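Local coordinates for protein putative branched-chain amino acid ABC transporter (Chromobacterium violaceum, PDB 4PYR) that binds glutathione in a periplasmic-binding-protein-like fold and may serve as an LppC-type lipoprotein regulator of an enzyme, at residues I220-F225 / T247-A252; Q31-A36 / Q234-P239; W224-A229 / Q293-V298. All blocks are in the same frame, centred on the assembly; numbering follows the deposited sequence. Where two conformers were deposited one is given.

How the contacts relate
Contacts 1 and 3 both use helix 223-226, just after strand 218-220: it meets helix 245-265 in contact 1 and strand 290-298 in contact 3, and the two centres lie about 9 Å apart. Contact 2, with its centre about 15 Å from contact 1 and about 19 Å from contact 3, ties the end of helix 231-235 and the chain after it to the end of helix 16-33. In sequence, 234-239 falls between the two segments of contact 1, and its Arg238 and Pro237 bond to Trp224 and Tyr251, respectively. Together they link the mixed sheet to helices beside the five-stranded parallel sheet, consistent with the two-lobed periplasmic-binding-protein fold; contact 1 lies nearest the glutathione pocket.

Contact 1. Residues I220-F225 / T247-A252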
loop_
_atom_site.group_PDB
_atom_site.type_symbol
_atom_site.label_atom_id
_atom_site.label_comp_id
_atom_site.label_asym_id
_atom_site.label_seq_id
_atom_site.Cartn_x
_atom_site.Cartn_y
_atom_site.Cartn_z
ATOM N N ILE A 220 -5.660 -9.099 -4.984
ATOM C CA ILE A 220 -5.723 -7.672 -5.277
ATOM C C ILE A 220 -4.336 -7.096 -5.193
ATOM O O ILE A 220 -3.510 -7.513 -4.375
ATOM C CB ILE A 220 -6.723 -6.921 -4.342
ATOM C CG1 ILE A 220 -6.400 -7.149 -2.875
ATOM C CG2 ILE A 220 -8.156 -7.397 -4.617
ATOM C CD1 ILE A 220 -7.260 -6.310 -1.948
ATOM N N ASP A 221 -4.058 -6.153 -6.082
ATOM C CA ASP A 221 -2.782 -5.480 -6.106
ATOM C C ASP A 221 -2.923 -4.203 -6.938
ATOM O O ASP A 221 -3.988 -3.919 -7.462
ATOM C CB ASP A 221 -1.685 -6.406 -6.708
ATOM C CG ASP A 221 -0.281 -6.118 -6.186
ATOM O OD1 ASP A 221 -0.012 -5.067 -5.609
ATOM O OD2 ASP A 221 0.605 -7.010 -6.354
HETATM N N MSE A 222 -1.844 -3.474 -7.064
HETATM C CA MSE A 222 -1.798 -2.248 -7.806
HETATM C C MSE A 222 -2.149 -2.351 -9.265
HETATM O O MSE A 222 -1.731 -3.279 -9.941
HETATM C CB MSE A 222 -0.382 -1.715 -7.801
HETATM C CG MSE A 222 0.109 -1.430 -6.403
HETATM SE SE MSE A 222 1.806 -0.481 -6.628
HETATM C CE MSE A 222 1.901 -0.037 -4.696
ATOM N N PRO A 223 -2.878 -1.360 -9.803
ATOM C CA PRO A 223 -3.003 -1.203 -11.273
ATOM C C PRO A 223 -1.660 -1.271 -11.984
ATOM O O PRO A 223 -1.572 -1.820 -13.113
ATOM C CB PRO A 223 -3.624 0.197 -11.420
ATOM C CG PRO A 223 -4.410 0.326 -10.182
ATOM C CD PRO A 223 -3.587 -0.291 -9.076
ATOM N N TRP A 224 -0.618 -0.778 -11.319
ATOM C CA TRP A 224 0.715 -0.784 -11.888
ATOM C C TRP A 224 1.125 -2.190 -12.405
ATOM O O TRP A 224 1.827 -2.296 -13.439
ATOM C CB TRP A 224 1.713 -0.287 -10.846
ATOM C CG TRP A 224 3.104 -0.131 -11.375
ATOM C CD1 TRP A 224 4.209 -0.860 -11.026
ATOM C CD2 TRP A 224 3.549 0.855 -12.305
ATOM N NE1 TRP A 224 5.313 -0.392 -11.705
ATOM C CE2 TRP A 224 4.934 0.667 -12.488
ATOM C CE3 TRP A 224 2.912 1.860 -13.019
ATOM C CZ2 TRP A 224 5.673 1.435 -13.370
ATOM C CZ3 TRP A 224 3.662 2.630 -13.878
ATOM C CH2 TRP A 224 5.007 2.422 -14.035
ATOM N N PHE A 225 0.712 -3.230 -11.677
ATOM C CA PHE A 225 0.967 -4.619 -12.081
ATOM C C PHE A 225 -0.194 -5.243 -12.858
ATOM O O PHE A 225 0.014 -6.031 -13.800
ATOM C CB PHE A 225 1.237 -5.496 -10.832
ATOM C CG PHE A 225 2.389 -5.010 -9.977
ATOM C CD1 PHE A 225 3.649 -4.889 -10.471
ATOM C CD2 PHE A 225 2.173 -4.682 -8.663
ATOM C CE1 PHE A 225 4.692 -4.457 -9.670
ATOM C CE2 PHE A 225 3.195 -4.209 -7.866
ATOM C CZ PHE A 225 4.458 -4.117 -8.358
ATOM N N THR A 247 9.706 -3.855 -3.913
ATOM C CA THR A 247 10.417 -2.644 -4.297
ATOM C C THR A 247 9.740 -1.803 -5.405
ATOM O O THR A 247 9.653 -0.577 -5.320
ATOM C CB THR A 247 11.834 -2.983 -4.736
ATOM O OG1 THR A 247 12.461 -3.764 -3.716
ATOM C CG2 THR A 247 12.628 -1.766 -4.981
ATOM N N GLU A 248 9.308 -2.463 -6.477
ATOM C CA GLU A 248 8.571 -1.805 -7.536
ATOM C C GLU A 248 7.300 -1.145 -6.993
ATOM O O GLU A 248 6.891 -0.119 -7.522
ATOM C CB GLU A 248 8.233 -2.786 -8.638
ATOM C CG GLU A 248 7.594 -2.087 -9.810
ATOM C CD GLU A 248 7.746 -2.803 -11.134
ATOM O OE1 GLU A 248 8.195 -3.963 -11.155
ATOM O OE2 GLU A 248 7.417 -2.171 -12.163
ATOM N N ARG A 249 6.695 -1.702 -5.936
ATOM C CA ARG A 249 5.566 -1.019 -5.303
ATOM C C ARG A 249 6.025 0.351 -4.815
ATOM O O ARG A 249 5.220 1.269 -4.835
ATOM C CB ARG A 249 4.884 -1.823 -4.171
ATOM C CG ARG A 249 4.016 -2.982 -4.690
ATOM C CD ARG A 249 3.214 -3.737 -3.631
ATOM N NE ARG A 249 2.757 -4.943 -4.279
ATOM C CZ ARG A 249 3.404 -6.105 -4.211
ATOM N NH1 ARG A 249 4.471 -6.244 -3.421
ATOM N NH2 ARG A 249 2.954 -7.141 -4.895
ATOM N N LEU A 250 7.277 0.469 -4.369
ATOM C CA LEU A 250 7.781 1.762 -3.867
ATOM C C LEU A 250 8.016 2.744 -4.993
ATOM O O LEU A 250 7.836 3.933 -4.834
ATOM C CB LEU A 250 9.057 1.623 -3.046
ATOM C CG LEU A 250 8.952 0.760 -1.792
ATOM C CD1 LEU A 250 10.329 0.453 -1.235
ATOM C CD2 LEU A 250 8.078 1.474 -0.755
ATOM N N TYR A 251 8.416 2.259 -6.161
ATOM C CA TYR A 251 8.540 3.107 -7.352
ATOM C C TYR A 251 7.173 3.679 -7.739
ATOM O O TYR A 251 7.035 4.911 -7.977
ATOM C CB TYR A 251 9.116 2.250 -8.493
ATOM C CG TYR A 251 9.253 2.937 -9.833
ATOM C CD1 TYR A 251 10.371 3.732 -10.133
ATOM C CD2 TYR A 251 8.287 2.777 -10.825
ATOM C CE1 TYR A 251 10.525 4.327 -11.391
ATOM C CE2 TYR A 251 8.405 3.390 -12.081
ATOM C CZ TYR A 251 9.523 4.147 -12.374
ATOM O OH TYR A 251 9.674 4.739 -13.611
ATOM N N ALA A 252 6.162 2.820 -7.736
ATOM C CA ALA A 252 4.809 3.219 -8.073
ATOM C C ALA A 252 4.307 4.177 -7.007
ATOM O O ALA A 252 3.586 5.115 -7.329
ATOM C CB ALA A 252 3.889 2.013 -8.212
#
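Arg249, on helix 245-265, sets one side of its guanidinium group against the carboxylate of Asp221, just ahead of helix 223-226. The grip is side-on and two-pronged: NE of Arg249 donates to OD1 of Asp221 at 3.1 Å, and NH2 of Arg249 to OD2 of Asp221 at 2.8 Å. Both bonds are nearly straight and use the syn sides of the oxygens, with the flat groups 22° from coplanar. OD1 accepts a further bond on its anti side from the backbone N of Met222, the helix N-cap residue, and Asn206 bonds to both OD2 and NH2, so this salt bridge is held from several directions. The buried, close-packed part is apolar. Met222, a selenomethionine with its chain extended beyond CG, places SE 3.6 Å from CB of Ala252 and CE 3.5 Å from CB of Arg249. The same Ala252 methyl makes a CH-pi contact over the five-membered ring of Trp224. With CG anti to the backbone N (chi1 -174°), the indole reaches the helix, where its NE1 gives a bent bond of 2.8 Å to OE2 of Glu248, the oxygen lying out of the indole plane. On the six-membered ring, CZ2 of Trp224 meets CE2 of Tyr251 obliquely at 3.6 Å; the Tyr251 hydroxyl bonds to Pro237 O. The solvent side is marked by Phe225, partly exposed, whose ring edge takes CG of Arg249, 3.5 Å from CE2 of Phe225. Around this joint, Arg238 makes a cation-pi contact with Trp224, Met222 touches the glutathione-binding Leu104, and Pro295 of strand 290-298 packs on Pro223, while helix 16-33 meets Tyr251 through Ser24 and Ala28.

Contact 2. Residues Q31-A36 / Q234-P239; sequences QVDQSA and QRYPRP
Arg235 and Tyr236 close on Val32 and Asp33 at the end of helix 16-33, which in this periplasmic-binding-protein-like fold follows strand 2-8 of the parallel sheet. Along 234-239 the first residue to touch is Arg235, on the short, weakly bonded helix 231-235. Its carbonyl O lies 3.6 Å from CG2 of Val32 and close to CG1, so both branches of the valine straddle one backbone oxygen. Its side chain, modelled in two conformers, leaves with CG between the backbone N and carbonyl carbon (chi1 68°), rises over a face of the Tyr236 ring and, in one conformer, offers NE to OD1 of Asp33 in a weak salt bridge of 3.4 Å. In that conformer NH2 of Arg235 also donates to the Tyr236 hydroxyl.

Tyr236 carries the clear hydrogen bond: its OH donates to OD2 of Asp33 at 2.9 Å, on the syn side and somewhat out of the carboxylate plane. Carboxylate and ring are turned 57° apart, and with Arg235 in that conformer the phenol oxygen may bridge the two charged groups. Lower on the ring, CD1 of Tyr236 rests 3.9 Å from CB of Val32; Ala29 and Arg259 also touch this buried ring.

Pro237 follows with CD facing CG2 of Val32 at 3.9 Å and its ring against Ala28. Its carbonyl O accepts from Tyr251. Arg238 and Pro239 then turn to Trp224 and Glu248, leading the chain away from helix 16-33 toward helix 245-265; there NH2 of Arg238 is hydrogen-bonded to the backbone O of Trp224.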
loop_
_atom_site.group_PDB
_atom_site.type_symbol
_atom_site.label_atom_id
_atom_site.label_comp_id
_atom_site.label_asym_id
_atom_site.label_seq_id
_atom_site.Cartn_x
_atom_site.Cartn_y
_atom_site.Cartn_z
ATOM N N GLN A 31 9.230 13.878 -14.832
ATOM C CA GLN A 31 9.691 13.978 -16.194
ATOM C C GLN A 31 8.566 13.824 -17.235
ATOM O O GLN A 31 8.589 14.474 -18.256
ATOM C CB GLN A 31 10.797 12.950 -16.413
ATOM C CG GLN A 31 12.053 13.369 -15.696
ATOM C CD GLN A 31 13.115 12.291 -15.656
ATOM O OE1 GLN A 31 13.063 11.322 -16.418
ATOM N NE2 GLN A 31 14.098 12.459 -14.761
ATOM N N VAL A 32 7.575 13.010 -16.933
ATOM C CA VAL A 32 6.453 12.804 -17.823
ATOM C C VAL A 32 5.472 13.956 -17.717
ATOM O O VAL A 32 5.126 14.573 -18.709
ATOM C CB VAL A 32 5.737 11.495 -17.522
ATOM C CG1 VAL A 32 4.458 11.403 -18.318
ATOM C CG2 VAL A 32 6.613 10.316 -17.880
ATOM N N ASP A 33 5.043 14.227 -16.503
ATOM C CA ASP A 33 3.942 15.154 -16.322
ATOM C C ASP A 33 4.362 16.600 -16.435
ATOM O O ASP A 33 3.558 17.420 -16.880
ATOM C CB ASP A 33 3.330 14.917 -14.927
ATOM C CG ASP A 33 2.492 13.670 -14.852
ATOM O OD1 ASP A 33 2.326 12.913 -15.836
ATOM O OD2 ASP A 33 1.934 13.479 -13.780
ATOM N N GLN A 34 5.578 16.938 -16.007
ATOM C CA GLN A 34 6.133 18.318 -16.156
ATOM C C GLN A 34 5.250 19.417 -15.664
ATOM O O GLN A 34 5.177 20.513 -16.251
ATOM C CB GLN A 34 6.449 18.583 -17.552
ATOM C CG GLN A 34 7.603 17.724 -17.944
ATOM C CD GLN A 34 7.654 17.774 -19.387
ATOM O OE1 GLN A 34 8.187 18.740 -19.931
ATOM N NE2 GLN A 34 6.916 16.871 -20.032
ATOM N N SER A 35 4.622 19.087 -14.549
ATOM C CA SER A 35 3.673 19.948 -13.889
ATOM C C SER A 35 4.268 20.578 -12.604
ATOM O O SER A 35 3.589 21.352 -11.930
ATOM C CB SER A 35 2.406 19.115 -13.624
ATOM O OG SER A 35 2.764 17.846 -13.076
ATOM N N ALA A 36 5.546 20.304 -12.307
ATOM C CA ALA A 36 6.190 20.788 -11.089
ATOM C C ALA A 36 7.712 20.728 -11.182
ATOM O O ALA A 36 8.290 19.935 -11.957
ATOM C CB ALA A 36 5.743 19.978 -9.869
ATOM N N GLN A 234 0.014 3.379 -18.132
ATOM C CA GLN A 234 0.705 3.408 -19.443
ATOM C C GLN A 234 1.633 4.568 -19.661
ATOM O O GLN A 234 2.619 4.460 -20.371
ATOM C CB GLN A 234 -0.330 3.505 -20.574
ATOM C CG GLN A 234 -1.206 2.334 -20.707
ATOM C CD GLN A 234 -2.058 2.436 -21.933
ATOM O OE1 GLN A 234 -2.443 3.515 -22.383
ATOM N NE2 GLN A 234 -2.329 1.314 -22.492
ATOM N N ARG A 235 1.325 5.733 -19.104
ATOM C CA ARG A 235 2.125 6.884 -19.467
ATOM C C ARG A 235 3.459 6.999 -18.732
ATOM O O ARG A 235 4.300 7.785 -19.121
ATOM C CB ARG A 235 1.320 8.201 -19.378
ATOM C CG ARG A 235 0.926 8.644 -18.010
ATOM C CD ARG A 235 0.464 10.103 -18.103
ATOM N NE ARG A 235 0.092 10.577 -16.797
ATOM C CZ ARG A 235 -1.155 10.547 -16.338
ATOM N NH1 ARG A 235 -2.121 10.067 -17.115
ATOM N NH2 ARG A 235 -1.429 10.996 -15.100
ATOM N N TYR A 236 3.670 6.230 -17.665
ATOM C CA TYR A 236 4.946 6.330 -16.954
ATOM C C TYR A 236 5.874 5.165 -17.287
ATOM O O TYR A 236 5.412 4.039 -17.457
ATOM C CB TYR A 236 4.711 6.367 -15.445
ATOM C CG TYR A 236 3.816 7.491 -15.022
ATOM C CD1 TYR A 236 4.272 8.804 -15.039
ATOM C CD2 TYR A 236 2.525 7.259 -14.660
ATOM C CE1 TYR A 236 3.429 9.858 -14.753
ATOM C CE2 TYR A 236 1.669 8.315 -14.326
ATOM C CZ TYR A 236 2.141 9.613 -14.390
ATOM O OH TYR A 236 1.296 10.676 -14.101
ATOM N N PRO A 237 7.177 5.446 -17.362
ATOM C CA PRO A 237 8.096 4.353 -17.716
ATOM C C PRO A 237 8.201 3.335 -16.581
ATOM O O PRO A 237 8.024 3.683 -15.403
ATOM C CB PRO A 237 9.436 5.073 -17.922
ATOM C CG PRO A 237 9.357 6.201 -16.936
ATOM C CD PRO A 237 7.899 6.706 -17.091
ATOM N N ARG A 238 8.432 2.079 -16.952
ATOM C CA ARG A 238 8.689 1.039 -15.961
ATOM C C ARG A 238 10.062 1.353 -15.357
ATOM O O ARG A 238 10.870 2.074 -15.977
ATOM C CB ARG A 238 8.668 -0.348 -16.588
ATOM C CG ARG A 238 7.467 -0.657 -17.467
ATOM C CD ARG A 238 6.138 -0.530 -16.773
ATOM N NE ARG A 238 5.957 -1.508 -15.694
ATOM C CZ ARG A 238 4.824 -1.699 -15.027
ATOM N NH1 ARG A 238 4.799 -2.618 -14.065
ATOM N NH2 ARG A 238 3.731 -0.963 -15.283
ATOM N N PRO A 239 10.366 0.827 -14.157
ATOM C CA PRO A 239 11.718 1.082 -13.639
ATOM C C PRO A 239 12.787 0.476 -14.543
ATOM O O PRO A 239 12.577 -0.553 -15.221
ATOM C CB PRO A 239 11.735 0.409 -12.247
ATOM C CG PRO A 239 10.417 -0.215 -12.045
ATOM C CD PRO A 239 9.540 -0.000 -13.258
#

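Contact 3. Residues W224-A229 / Q293-V298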
loop_
_atom_site.group_PDB
_atom_site.type_symbol
_atom_site.label_atom_id
_atom_site.label_comp_id
_atom_site.label_asym_id
_atom_site.label_seq_id
_atom_site.Cartn_x
_atom_site.Cartn_y
_atom_site.Cartn_z
ATOM N N TRP A 224 -0.618 -0.778 -11.319
ATOM C CA TRP A 224 0.715 -0.784 -11.888
ATOM C C TRP A 224 1.125 -2.190 -12.405
ATOM O O TRP A 224 1.827 -2.296 -13.439
ATOM C CB TRP A 224 1.713 -0.287 -10.846
ATOM C CG TRP A 224 3.104 -0.131 -11.375
ATOM C CD1 TRP A 224 4.209 -0.860 -11.026
ATOM C CD2 TRP A 224 3.549 0.855 -12.305
ATOM N NE1 TRP A 224 5.313 -0.392 -11.705
ATOM C CE2 TRP A 224 4.934 0.667 -12.488
ATOM C CE3 TRP A 224 2.912 1.860 -13.019
ATOM C CZ2 TRP A 224 5.673 1.435 -13.370
ATOM C CZ3 TRP A 224 3.662 2.630 -13.878
ATOM C CH2 TRP A 224 5.007 2.422 -14.035
ATOM N N PHE A 225 0.712 -3.230 -11.677
ATOM C CA PHE A 225 0.967 -4.619 -12.081
ATOM C C PHE A 225 -0.194 -5.243 -12.858
ATOM O O PHE A 225 0.014 -6.031 -13.800
ATOM C CB PHE A 225 1.237 -5.496 -10.832
ATOM C CG PHE A 225 2.389 -5.010 -9.977
ATOM C CD1 PHE A 225 3.649 -4.889 -10.471
ATOM C CD2 PHE A 225 2.173 -4.682 -8.663
ATOM C CE1 PHE A 225 4.692 -4.457 -9.670
ATOM C CE2 PHE A 225 3.195 -4.209 -7.866
ATOM C CZ PHE A 225 4.458 -4.117 -8.358
ATOM N N LEU A 226 -1.427 -4.961 -12.459
ATOM C CA LEU A 226 -2.578 -5.713 -12.947
ATOM C C LEU A 226 -3.315 -5.105 -14.157
ATOM O O LEU A 226 -4.151 -5.786 -14.740
ATOM C CB LEU A 226 -3.580 -5.923 -11.812
ATOM C CG LEU A 226 -3.065 -6.750 -10.652
ATOM C CD1 LEU A 226 -4.115 -6.851 -9.571
ATOM C CD2 LEU A 226 -2.630 -8.130 -11.135
HETATM N N MSE A 227 -3.069 -3.829 -14.462
HETATM C CA MSE A 227 -3.849 -3.121 -15.474
HETATM C C MSE A 227 -2.915 -2.389 -16.397
HETATM O O MSE A 227 -2.792 -1.176 -16.335
HETATM C CB MSE A 227 -4.770 -2.145 -14.732
HETATM C CG MSE A 227 -5.825 -2.887 -13.938
HETATM SE SE MSE A 227 -7.040 -1.544 -13.122
HETATM C CE MSE A 227 -7.887 -0.841 -14.756
ATOM N N PRO A 228 -2.220 -3.129 -17.294
ATOM C CA PRO A 228 -1.270 -2.500 -18.199
ATOM C C PRO A 228 -1.884 -1.385 -19.039
ATOM O O PRO A 228 -1.188 -0.406 -19.351
ATOM C CB PRO A 228 -0.784 -3.651 -19.102
ATOM C CG PRO A 228 -1.517 -4.865 -18.674
ATOM C CD PRO A 228 -2.199 -4.598 -17.377
ATOM N N ALA A 229 -3.174 -1.509 -19.362
ATOM C CA ALA A 229 -3.859 -0.515 -20.196
ATOM C C ALA A 229 -4.609 0.597 -19.428
ATOM O O ALA A 229 -5.349 1.387 -20.029
ATOM C CB ALA A 229 -4.793 -1.210 -21.164
ATOM N N GLN A 293 -7.922 1.877 -3.305
ATOM C CA GLN A 293 -8.896 0.892 -3.757
ATOM C C GLN A 293 -8.246 0.148 -4.909
ATOM O O GLN A 293 -7.784 0.763 -5.868
ATOM C CB GLN A 293 -10.144 1.599 -4.209
ATOM C CG GLN A 293 -11.441 0.895 -3.943
ATOM C CD GLN A 293 -12.615 1.755 -4.334
ATOM O OE1 GLN A 293 -13.489 2.103 -3.496
ATOM N NE2 GLN A 293 -12.605 2.201 -5.585
ATOM N N LEU A 294 -8.196 -1.179 -4.811
ATOM C CA LEU A 294 -7.368 -1.971 -5.711
ATOM C C LEU A 294 -8.214 -2.866 -6.616
ATOM O O LEU A 294 -9.212 -3.439 -6.170
ATOM C CB LEU A 294 -6.435 -2.900 -4.939
ATOM C CG LEU A 294 -5.438 -2.235 -3.994
ATOM C CD1 LEU A 294 -4.620 -3.335 -3.334
ATOM C CD2 LEU A 294 -4.539 -1.259 -4.708
ATOM N N PRO A 295 -7.748 -3.063 -7.855
ATOM C CA PRO A 295 -8.332 -4.024 -8.774
ATOM C C PRO A 295 -7.937 -5.486 -8.385
ATOM O O PRO A 295 -6.956 -5.733 -7.648
ATOM C CB PRO A 295 -7.701 -3.638 -10.107
ATOM C CG PRO A 295 -6.355 -3.123 -9.721
ATOM C CD PRO A 295 -6.555 -2.420 -8.415
ATOM N N ALA A 296 -8.735 -6.421 -8.872
ATOM C CA ALA A 296 -8.473 -7.832 -8.682
ATOM C C ALA A 296 -7.779 -8.391 -9.886
ATOM O O ALA A 296 -7.916 -7.916 -10.986
ATOM C CB ALA A 296 -9.755 -8.588 -8.441
ATOM N N GLY A 297 -7.037 -9.450 -9.628
ATOM C CA GLY A 297 -6.276 -10.175 -10.610
ATOM C C GLY A 297 -6.307 -11.637 -10.289
ATOM O O GLY A 297 -6.840 -12.046 -9.258
ATOM N N VAL A 298 -5.756 -12.441 -11.201
ATOM C CA VAL A 298 -5.651 -13.866 -11.006
ATOM C C VAL A 298 -4.201 -14.201 -11.246
ATOM O O VAL A 298 -3.636 -13.820 -12.277
ATOM C CB VAL A 298 -6.587 -14.657 -11.968
ATOM C CG1 VAL A 298 -6.329 -16.143 -11.889
ATOM C CG2 VAL A 298 -8.046 -14.393 -11.644
#
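Leu226 drives its CD1 methyl against the backbone of strand 290-298, while the preceding Trp224 and Phe225 face helix 245-265. CD1 of Leu226 lies 3.6 Å from O of Pro295 and 3.9 Å from N of Gly297, so one methyl rides along the chain from the proline to the glycine and also approaches C of Ala296. The other branch, CD2 of Leu226, is 4.2 Å from CA of Gly297. Here the backbones come closest, with CA atoms of Leu226 and Gly297 6.2 Å apart, and the glycine presents main chain alone to the leucine. CG of Leu226 stands anti to the carbonyl carbon (chi1 -63°), which sends the fork across to the strand.

Met227, a selenomethionine and the first residue to leave the helix, continues the apolar patch with its SE 3.7 Å from CB of Pro295, crossing the pyrrolidine ring at CB and CG. The chain bends at the last torsion (chi3 67°), and SE is the atom that meets the proline. No hydrogen bond crosses this contact, and the exposed Met227 marks its solvent side.

Pro295 sits where strand 290-298 is interrupted, the strand resuming at Ala296. Gly297 bonds by its backbone to Phe219 of strand 218-220, its antiparallel neighbour in the mixed sheet, and Leu226 also packs on Phe219 and Asp221. The CB of Ala296 points away from Leu226, and its methyl touches Leu116, placing the strand between helix 223-226 and helix 106-119.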